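PDB 5C04: alkyl hydroperoxide reductase E from Mycobacterium tuberculosis, which probably reduces hydrogen peroxide and organic hydroperoxides to water and alcohols as a thiol-specific, mycoredoxin-dependent peroxidase, protecting the cell against oxidative stress. Local coordinates for residues A[41-44]-A[45-48]; A[72-75]-A[76-79]; A[80-84]-A[85-89]; A[138-142]-A[143-147]. The protein carries 1 engineered substitution. One frame throughout, in Å; residues are numbered along the deposited sequence.

Contact 1. Residues A[41-44]-A[45-48]; sequences AFTG and ICQG
Thr43 lies alongside Cys46, with its OG1 3.6 Å from Cys46 CB. A chi1 of 65° sets OG1 between the backbone N and the carbonyl carbon of Thr43. The hydroxyl makes no direct capping bond, although Thr43 sits at the N-cap of helix 44-55. A water fills that role: it donates to Thr43 OG1 at 2.7 Å and accepts from Cys46 N at 3.1 Å. Thr43 OG1 is also bonded to Leu40 O, which fixes the hydroxyl from the loop side. Thr43 and Cys46 belong to the Pro-x-x-x-Thr-x-x-Cys signature of peroxiredoxins. By similarity Cys46 is the active-site cysteine, placed in the first turn of the helix. Its side chain also touches Arg117 and the engineered His38. The turn is closed by backbone bonds. Gln47 N donates to Thr43 O at 2.9 Å (158° at the hydrogen), and Gly48 N donates to Gly44 O at 3.1 Å. Gln47 CB packs against the same Thr43 O at 3.3 Å. Gln47 swings CG away from its own backbone N (chi1 -172°), which carries the amide toward Trp81 on helix 75-85. Thr43 meanwhile packs on Pro76 of the second subunit.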
loop_
_atom_site.group_PDB
_atom_site.type_symbol
_atom_site.label_atom_id
_atom_site.label_comp_id
_atom_site.label_asym_id
_atom_site.label_seq_id
_atom_site.Cartn_x
_atom_site.Cartn_y
_atom_site.Cartn_z
ATOM N N ALA A 41 5.322 2.760 -4.956
ATOM C CA ALA A 41 6.640 2.490 -4.417
ATOM C C ALA A 41 7.177 1.142 -4.871
ATOM O O ALA A 41 6.418 0.187 -5.023
ATOM C CB ALA A 41 6.611 2.526 -2.903
ATOM N N PHE A 42 8.492 1.085 -5.067
ATOM C CA PHE A 42 9.215 -0.171 -5.328
ATOM C C PHE A 42 8.807 -0.771 -6.656
ATOM O O PHE A 42 8.795 -2.033 -6.807
ATOM C CB PHE A 42 8.989 -1.243 -4.266
ATOM C CG PHE A 42 9.266 -0.824 -2.867
ATOM C CD1 PHE A 42 10.556 -0.620 -2.415
ATOM C CD2 PHE A 42 8.210 -0.730 -1.958
ATOM C CE1 PHE A 42 10.790 -0.283 -1.072
ATOM C CE2 PHE A 42 8.452 -0.384 -0.639
ATOM C CZ PHE A 42 9.719 -0.148 -0.226
ATOM N N THR A 43 8.429 0.072 -7.604
ATOM C CA THR A 43 8.287 -0.338 -8.990
ATOM C C THR A 43 9.278 0.414 -9.881
ATOM O O THR A 43 9.757 1.500 -9.550
ATOM C CB THR A 43 6.837 -0.198 -9.514
ATOM O OG1 THR A 43 6.457 1.170 -9.523
ATOM C CG2 THR A 43 5.875 -1.021 -8.710
ATOM N N GLY A 44 9.581 -0.157 -11.040
ATOM C CA GLY A 44 10.735 0.293 -11.838
ATOM C C GLY A 44 10.653 1.690 -12.361
ATOM O O GLY A 44 11.597 2.472 -12.219
ATOM N N ILE A 45 9.568 2.016 -13.039
ATOM C CA ILE A 45 9.440 3.338 -13.626
ATOM C C ILE A 45 9.332 4.416 -12.526
ATOM O O ILE A 45 10.005 5.447 -12.595
ATOM C CB ILE A 45 8.301 3.455 -14.648
ATOM C CG1 ILE A 45 8.584 2.513 -15.832
ATOM C CG2 ILE A 45 8.140 4.891 -15.108
ATOM C CD1 ILE A 45 7.416 2.447 -16.789
ATOM N N CYS A 46 8.527 4.178 -11.498
ATOM C CA CYS A 46 8.428 5.126 -10.375
ATOM C C CYS A 46 9.796 5.349 -9.740
ATOM O O CYS A 46 10.129 6.472 -9.402
ATOM C CB CYS A 46 7.437 4.628 -9.326
ATOM S SG CYS A 46 5.712 4.625 -9.904
ATOM N N GLN A 47 10.575 4.287 -9.557
ATOM C CA GLN A 47 11.931 4.405 -9.014
ATOM C C GLN A 47 12.779 5.313 -9.900
ATOM O O GLN A 47 13.471 6.213 -9.397
ATOM C CB GLN A 47 12.600 3.025 -8.880
ATOM C CG GLN A 47 13.944 3.121 -8.138
ATOM C CD GLN A 47 13.748 3.145 -6.653
ATOM O OE1 GLN A 47 13.129 2.237 -6.088
ATOM N NE2 GLN A 47 14.214 4.208 -5.994
ATOM N N GLY A 48 12.718 5.124 -11.191
ATOM C CA GLY A 48 13.503 5.941 -12.099
ATOM C C GLY A 48 13.113 7.394 -12.000
ATOM O O GLY A 48 13.977 8.285 -12.031
HETATM O O HOH W 1 6.361 2.071 -12.055
#

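Contact 2. Residues A[72-75]-A[76-79]; sequences VGPP and PTHK
Gly73 meets the ring of His78: its O is 3.1 Å from His78 CE1. The same oxygen is bonded to Ser93 OG, on the neighbouring strand 91-93. Pro74 comes next, at the N-cap of helix 75-85. Pro74 O accepts from His78 N at 3.3 Å, almost straight at the hydrogen (167°) and in the carbonyl plane. Pro74 O also stands 3.8 Å above one face of the His78 ring, toward the rim. The ring reaches back there because CG is anti to the carbonyl carbon of His78 (chi1 -68°). Pro74 CD also lies 3.8 Å from Thr77 OG1. Pro75 follows, in the first turn. Pro75 O takes a bond from Lys79 N at 2.8 Å. The Pro75 ring lies side by side with that of Pro76, Pro75 CB to Pro76 CD 3.5 Å. Strand 65-71 thus passes into the helix, as part of the thioredoxin fold. Pro74, Pro76 and Thr77 also pack on the second subunit. A proline nitrogen has no hydrogen to give. At the start of a helix this costs little, since the first-turn nitrogens have no helical carbonyl one turn back to bond to, while Pro74 and Pro75 still offer their oxygens.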
loop_
_atom_site.group_PDB
_atom_site.type_symbol
_atom_site.label_atom_id
_atom_site.label_comp_id
_atom_site.label_asym_id
_atom_site.label_seq_id
_atom_site.Cartn_x
_atom_site.Cartn_y
_atom_site.Cartn_z
ATOM N N VAL A 72 -0.616 6.031 -3.601
ATOM C CA VAL A 72 -1.578 5.358 -2.720
ATOM C C VAL A 72 -0.961 4.551 -1.573
ATOM O O VAL A 72 -1.721 4.022 -0.750
ATOM C CB VAL A 72 -2.577 4.488 -3.527
ATOM C CG1 VAL A 72 -3.418 5.336 -4.476
ATOM C CG2 VAL A 72 -1.884 3.331 -4.221
ATOM N N GLY A 73 0.367 4.471 -1.450
ATOM C CA GLY A 73 0.968 3.727 -0.361
ATOM C C GLY A 73 0.856 4.428 0.972
ATOM O O GLY A 73 0.816 5.655 1.012
ATOM N N PRO A 74 0.830 3.674 2.067
ATOM C CA PRO A 74 0.825 4.234 3.398
ATOM C C PRO A 74 2.217 4.663 3.856
ATOM O O PRO A 74 3.223 4.268 3.265
ATOM C CB PRO A 74 0.276 3.097 4.240
ATOM C CG PRO A 74 0.787 1.876 3.564
ATOM C CD PRO A 74 0.823 2.200 2.089
ATOM N N PRO A 75 2.294 5.437 4.953
ATOM C CA PRO A 75 3.605 5.953 5.330
ATOM C C PRO A 75 4.702 4.925 5.576
ATOM O O PRO A 75 5.814 5.184 5.210
ATOM C CB PRO A 75 3.316 6.811 6.580
ATOM C CG PRO A 75 1.914 7.245 6.364
ATOM C CD PRO A 75 1.216 6.059 5.713
ATOM N N PRO A 76 4.407 3.755 6.187
ATOM C CA PRO A 76 5.532 2.814 6.407
ATOM C C PRO A 76 6.182 2.334 5.104
ATOM O O PRO A 76 7.384 2.106 5.073
ATOM C CB PRO A 76 4.874 1.644 7.165
ATOM C CG PRO A 76 3.718 2.273 7.861
ATOM C CD PRO A 76 3.190 3.323 6.902
ATOM N N THR A 77 5.376 2.126 4.053
ATOM C CA THR A 77 5.942 1.795 2.755
ATOM C C THR A 77 6.875 2.885 2.264
ATOM O O THR A 77 7.988 2.625 1.794
ATOM C CB THR A 77 4.817 1.553 1.737
ATOM O OG1 THR A 77 4.112 0.360 2.129
ATOM C CG2 THR A 77 5.332 1.378 0.323
ATOM N N HIS A 78 6.370 4.117 2.336
ATOM C CA HIS A 78 7.132 5.258 1.850
ATOM C C HIS A 78 8.353 5.553 2.690
ATOM O O HIS A 78 9.376 5.959 2.140
ATOM C CB HIS A 78 6.224 6.463 1.730
ATOM C CG HIS A 78 5.202 6.317 0.643
ATOM N ND1 HIS A 78 4.080 7.096 0.569
ATOM C CD2 HIS A 78 5.124 5.445 -0.397
ATOM C CE1 HIS A 78 3.362 6.744 -0.485
ATOM N NE2 HIS A 78 3.968 5.736 -1.084
ATOM N N LYS A 79 8.285 5.282 3.994
ATOM C CA LYS A 79 9.456 5.453 4.846
ATOM C C LYS A 79 10.606 4.533 4.456
ATOM O O LYS A 79 11.764 4.982 4.300
ATOM C CB LYS A 79 9.101 5.268 6.324
ATOM C CG LYS A 79 10.278 5.479 7.283
ATOM C CD LYS A 79 10.915 6.852 7.123
ATOM C CE LYS A 79 11.893 7.163 8.241
ATOM N NZ LYS A 79 12.584 8.461 8.000
#

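Contact 3. Residues A[80-84]-A[85-89]; sequences IWATQ and SGFTF
The chain leaves helix 75-85 through a Schellman motif. Gly86 takes a positive phi of 71° and turns the backbone back over the last helical turn. Phe87 N then donates to Ala82 O at 2.9 Å, and Gly86 N makes a weak bond to Thr83 O. One residue before Ala82, the O of Trp81 accepts two bonds from Ser85. Ser85 N donates to Trp81 O at 2.9 Å and Ser85 OG at 2.8 Å, from opposite faces of the carbonyl plane. A chi1 of -55° holds Ser85 OG beside its own backbone N, within range of that oxygen. Ser85 OG is also bonded to Gln47 NE2, and Gln47 OE1 takes the N-H of Trp81. Helix 44-55 is thereby tied to this helix end, close to Cys46. The apolar contact of the Schellman motif is the packing of Phe87 on Ala82, with the two CB atoms 3.9 Å apart. Phe87 also covers part of helix 44-55, against Leu50. Its ring meets Trp81 in a T-shaped stack, with the edge of Phe87 directed at the face of the indole. The centroids of the Phe87 ring and the six-membered ring of Trp81 are 5.2 Å apart, and the planes stand at 86°. Gln84 faces the dimer interface, where its amide bonds to Gln84 of the second subunit. The Phe87 atom that points into the indole is CE2, 3.8 Å above the indole plane, over the bond shared by its two rings, 3.9 Å from Trp81 CD2.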
loop_
_atom_site.group_PDB
_atom_site.type_symbol
_atom_site.label_atom_id
_atom_site.label_comp_id
_atom_site.label_asym_id
_atom_site.label_seq_id
_atom_site.Cartn_x
_atom_site.Cartn_y
_atom_site.Cartn_z
ATOM N N ILE A 80 10.335 3.243 4.286
ATOM C CA ILE A 80 11.364 2.296 3.873
ATOM C C ILE A 80 11.902 2.642 2.471
ATOM O O ILE A 80 13.097 2.617 2.186
ATOM C CB ILE A 80 10.834 0.840 3.915
ATOM C CG1 ILE A 80 10.491 0.425 5.354
ATOM C CG2 ILE A 80 11.828 -0.107 3.263
ATOM C CD1 ILE A 80 11.646 0.441 6.330
ATOM N N TRP A 81 10.994 2.952 1.548
ATOM C CA TRP A 81 11.387 3.261 0.181
ATOM C C TRP A 81 12.291 4.501 0.172
ATOM O O TRP A 81 13.339 4.514 -0.485
ATOM C CB TRP A 81 10.155 3.487 -0.685
ATOM C CG TRP A 81 10.436 3.484 -2.163
ATOM C CD1 TRP A 81 11.363 2.740 -2.835
ATOM C CD2 TRP A 81 9.766 4.271 -3.159
ATOM N NE1 TRP A 81 11.303 2.997 -4.185
ATOM C CE2 TRP A 81 10.328 3.934 -4.412
ATOM C CE3 TRP A 81 8.739 5.195 -3.108
ATOM C CZ2 TRP A 81 9.894 4.511 -5.600
ATOM C CZ3 TRP A 81 8.308 5.782 -4.295
ATOM C CH2 TRP A 81 8.889 5.437 -5.523
ATOM N N ALA A 82 11.890 5.522 0.930
ATOM C CA ALA A 82 12.669 6.758 1.008
ATOM C C ALA A 82 14.022 6.544 1.663
ATOM O O ALA A 82 15.045 7.070 1.163
ATOM C CB ALA A 82 11.910 7.832 1.770
ATOM N N THR A 83 14.054 5.770 2.737
ATOM C CA THR A 83 15.335 5.473 3.399
ATOM C C THR A 83 16.282 4.715 2.471
ATOM O O THR A 83 17.455 5.083 2.317
ATOM C CB THR A 83 15.123 4.703 4.703
ATOM O OG1 THR A 83 14.350 5.515 5.582
ATOM C CG2 THR A 83 16.467 4.344 5.337
ATOM N N GLN A 84 15.792 3.661 1.827
ATOM C CA GLN A 84 16.636 2.861 0.961
ATOM C C GLN A 84 17.053 3.601 -0.322
ATOM O O GLN A 84 18.107 3.318 -0.910
ATOM C CB GLN A 84 15.936 1.520 0.684
ATOM C CG GLN A 84 15.799 0.689 1.952
ATOM C CD GLN A 84 15.168 -0.677 1.749
ATOM O OE1 GLN A 84 14.896 -1.106 0.622
ATOM N NE2 GLN A 84 14.967 -1.385 2.853
ATOM N N SER A 85 16.245 4.568 -0.767
ATOM C CA SER A 85 16.506 5.303 -2.003
ATOM C C SER A 85 17.199 6.650 -1.781
ATOM O O SER A 85 17.567 7.318 -2.770
ATOM C CB SER A 85 15.198 5.573 -2.762
ATOM O OG SER A 85 14.483 4.357 -2.996
ATOM N N GLY A 86 17.303 7.070 -0.523
ATOM C CA GLY A 86 17.845 8.377 -0.206
ATOM C C GLY A 86 16.953 9.532 -0.588
ATOM O O GLY A 86 17.468 10.623 -0.987
ATOM N N PHE A 87 15.628 9.350 -0.467
ATOM C CA PHE A 87 14.686 10.437 -0.753
ATOM C C PHE A 87 14.518 11.260 0.526
ATOM O O PHE A 87 14.122 10.715 1.571
ATOM C CB PHE A 87 13.295 9.906 -1.168
ATOM C CG PHE A 87 13.266 9.053 -2.403
ATOM C CD1 PHE A 87 14.194 9.181 -3.423
ATOM C CD2 PHE A 87 12.264 8.108 -2.538
ATOM C CE1 PHE A 87 14.106 8.400 -4.561
ATOM C CE2 PHE A 87 12.173 7.331 -3.681
ATOM C CZ PHE A 87 13.094 7.472 -4.679
ATOM N N THR A 88 14.800 12.563 0.446
ATOM C CA THR A 88 14.590 13.463 1.591
ATOM C C THR A 88 13.407 14.410 1.433
ATOM O O THR A 88 13.083 15.164 2.361
ATOM C CB THR A 88 15.846 14.310 1.869
ATOM O OG1 THR A 88 16.128 15.126 0.731
ATOM C CG2 THR A 88 17.037 13.423 2.172
ATOM N N PHE A 89 12.785 14.418 0.259
ATOM C CA PHE A 89 11.583 15.202 0.026
ATOM C C PHE A 89 10.356 14.437 0.546
ATOM O O PHE A 89 10.460 13.225 0.813
ATOM C CB PHE A 89 11.444 15.557 -1.473
ATOM C CG PHE A 89 11.558 14.363 -2.408
ATOM C CD1 PHE A 89 12.796 13.956 -2.900
ATOM C CD2 PHE A 89 10.429 13.624 -2.768
ATOM C CE1 PHE A 89 12.903 12.853 -3.734
ATOM C CE2 PHE A 89 10.544 12.512 -3.607
ATOM C CZ PHE A 89 11.784 12.143 -4.101
#

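Contact 4. Residues A[138-142]-A[143-147]; sequences EVRDQ and RLWTD
An Asx turn starts the C-terminal helix, 143-150, of this thioredoxin fold. Asp141 OD1 accepts from Arg143 N at 3.2 Å, met from above the carboxylate plane. Leu144 N closes the backbone turn onto Asp141 O. The Arg143 side chain folds back to the same carboxylate in a side-on salt bridge. Arg143 NH2 reaches Asp141 OD2 at 2.8 Å, and Arg143 NE lies 3.1 Å from Asp141 OD1. Both oxygens use syn lone pairs, and the two flat groups are nearly coplanar, 4° apart. The carboxylate is therefore held against rotation, and its charge probably favours the helix start. Gln142 lies over one face of Trp145, its amide plane 9° from the ring. Gln142 CG makes a CH-pi contact, 3.5 Å from the centroid of the six-membered ring of Trp145. The Gln142 amide is held beyond this by Glu49 O, and Trp145 NE1 by Glu132. Arg140 comes to the indole edge instead, CD to Trp145 CZ2 at 3.7 Å. Its guanidinium stands almost upright to the ring (84°) and forms a salt bridge with Glu49; the Arg140 side chain comes within about 6 Å of that of Cys46 (nearest atoms). Further along, Thr146 N bonds to Gln142 O at 3.2 Å, while Thr146 OG1 donates to Arg143 O at 3.1 Å from above the carbonyl plane.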
loop_
_atom_site.group_PDB
_atom_site.type_symbol
_atom_site.label_atom_id
_atom_site.label_comp_id
_atom_site.label_asym_id
_atom_site.label_seq_id
_atom_site.Cartn_x
_atom_site.Cartn_y
_atom_site.Cartn_z
ATOM N N GLU A 138 4.301 4.851 -19.138
ATOM C CA GLU A 138 5.028 5.934 -19.746
ATOM C C GLU A 138 5.976 6.571 -18.727
ATOM O O GLU A 138 5.861 6.309 -17.523
ATOM C CB GLU A 138 4.060 6.993 -20.265
ATOM C CG GLU A 138 3.222 6.528 -21.452
ATOM C CD GLU A 138 2.346 7.644 -21.974
ATOM O OE1 GLU A 138 1.291 7.907 -21.351
ATOM O OE2 GLU A 138 2.720 8.252 -23.012
ATOM N N VAL A 139 6.911 7.369 -19.220
ATOM C CA VAL A 139 7.889 8.112 -18.423
ATOM C C VAL A 139 7.780 9.583 -18.748
ATOM O O VAL A 139 7.806 9.955 -19.924
ATOM C CB VAL A 139 9.346 7.669 -18.724
ATOM C CG1 VAL A 139 10.340 8.396 -17.816
ATOM C CG2 VAL A 139 9.447 6.181 -18.566
ATOM N N ARG A 140 7.717 10.443 -17.727
ATOM C CA ARG A 140 7.573 11.875 -17.940
ATOM C C ARG A 140 8.906 12.533 -18.282
ATOM O O ARG A 140 9.975 12.005 -17.947
ATOM C CB ARG A 140 6.935 12.526 -16.714
ATOM C CG ARG A 140 5.501 12.099 -16.525
ATOM C CD ARG A 140 4.969 12.543 -15.179
ATOM N NE ARG A 140 5.368 11.612 -14.145
ATOM C CZ ARG A 140 4.762 11.527 -12.963
ATOM N NH1 ARG A 140 3.828 12.411 -12.622
ATOM N NH2 ARG A 140 5.123 10.573 -12.126
ATOM N N ASP A 141 8.817 13.681 -18.958
ATOM C CA ASP A 141 9.957 14.516 -19.296
ATOM C C ASP A 141 10.065 15.632 -18.256
ATOM O O ASP A 141 9.294 16.590 -18.264
ATOM C CB ASP A 141 9.732 15.093 -20.699
ATOM C CG ASP A 141 10.880 15.942 -21.183
ATOM O OD1 ASP A 141 11.834 16.181 -20.421
ATOM O OD2 ASP A 141 10.795 16.369 -22.357
ATOM N N GLN A 142 11.004 15.466 -17.327
ATOM C CA GLN A 142 11.141 16.384 -16.212
ATOM C C GLN A 142 11.648 17.799 -16.596
ATOM O O GLN A 142 11.509 18.733 -15.836
ATOM C CB GLN A 142 11.966 15.750 -15.086
ATOM C CG GLN A 142 11.350 14.443 -14.592
ATOM C CD GLN A 142 11.964 13.887 -13.313
ATOM O OE1 GLN A 142 12.739 14.555 -12.642
ATOM N NE2 GLN A 142 11.618 12.651 -12.981
ATOM N N ARG A 143 12.126 17.946 -17.826
ATOM C CA ARG A 143 12.419 19.294 -18.335
ATOM C C ARG A 143 11.203 20.229 -18.303
ATOM O O ARG A 143 11.313 21.427 -18.090
ATOM C CB ARG A 143 12.938 19.238 -19.778
ATOM C CG ARG A 143 14.139 18.354 -20.037
ATOM C CD ARG A 143 14.498 18.452 -21.522
ATOM N NE ARG A 143 13.343 18.102 -22.361
ATOM C CZ ARG A 143 13.101 18.545 -23.594
ATOM N NH1 ARG A 143 13.948 19.369 -24.217
ATOM N NH2 ARG A 143 11.996 18.143 -24.220
ATOM N N LEU A 144 10.021 19.659 -18.511
ATOM C CA LEU A 144 8.796 20.424 -18.497
ATOM C C LEU A 144 8.516 20.953 -17.083
ATOM O O LEU A 144 7.973 22.039 -16.876
ATOM C CB LEU A 144 7.641 19.576 -19.027
ATOM C CG LEU A 144 7.848 18.846 -20.376
ATOM C CD1 LEU A 144 6.642 17.966 -20.693
ATOM C CD2 LEU A 144 8.124 19.794 -21.519
ATOM N N TRP A 145 8.878 20.147 -16.083
ATOM C CA TRP A 145 8.656 20.528 -14.712
ATOM C C TRP A 145 9.530 21.683 -14.282
ATOM O O TRP A 145 9.055 22.636 -13.721
ATOM C CB TRP A 145 8.974 19.343 -13.772
ATOM C CG TRP A 145 8.282 18.031 -14.075
ATOM C CD1 TRP A 145 7.319 17.760 -15.033
ATOM C CD2 TRP A 145 8.475 16.803 -13.356
ATOM N NE1 TRP A 145 6.959 16.430 -14.973
ATOM C CE2 TRP A 145 7.630 15.833 -13.934
ATOM C CE3 TRP A 145 9.294 16.441 -12.281
ATOM C CZ2 TRP A 145 7.561 14.521 -13.450
ATOM C CZ3 TRP A 145 9.221 15.154 -11.809
ATOM C CH2 TRP A 145 8.389 14.209 -12.410
ATOM N N THR A 146 10.826 21.566 -14.547
ATOM C CA THR A 146 11.731 22.661 -14.231
ATOM C C THR A 146 11.351 23.927 -15.011
ATOM O O THR A 146 11.391 25.013 -14.462
ATOM C CB THR A 146 13.200 22.310 -14.508
ATOM O OG1 THR A 146 13.356 21.872 -15.851
ATOM C CG2 THR A 146 13.684 21.207 -13.605
ATOM N N ASP A 147 10.966 23.785 -16.277
ATOM C CA ASP A 147 10.544 24.951 -17.059
ATOM C C ASP A 147 9.331 25.645 -16.453
ATOM O O ASP A 147 9.258 26.862 -16.391
ATOM C CB ASP A 147 10.222 24.539 -18.490
ATOM C CG ASP A 147 9.695 25.687 -19.310
ATOM O OD1 ASP A 147 10.514 26.576 -19.622
ATOM O OD2 ASP A 147 8.471 25.741 -19.569
#

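The contacts follow one another along the chain without overlap. Contacts 2 and 3 are the two ends of helix 75-85, with centres 11 Å apart. Contact 1 is the start of helix 44-55; its centre lies 14 Å from that of contact 2 and 12 Å from that of contact 3. It touches both, so the loop just before Cys46 and the start of its helix rest on helix 75-85. All three also reach the second subunit, which brings the probable active site next to the dimer interface. Contact 4, before the last helix, lies across the fold, about 24 Å between centres from contact 2. It meets contact 1 through Ile45, packed on Val139.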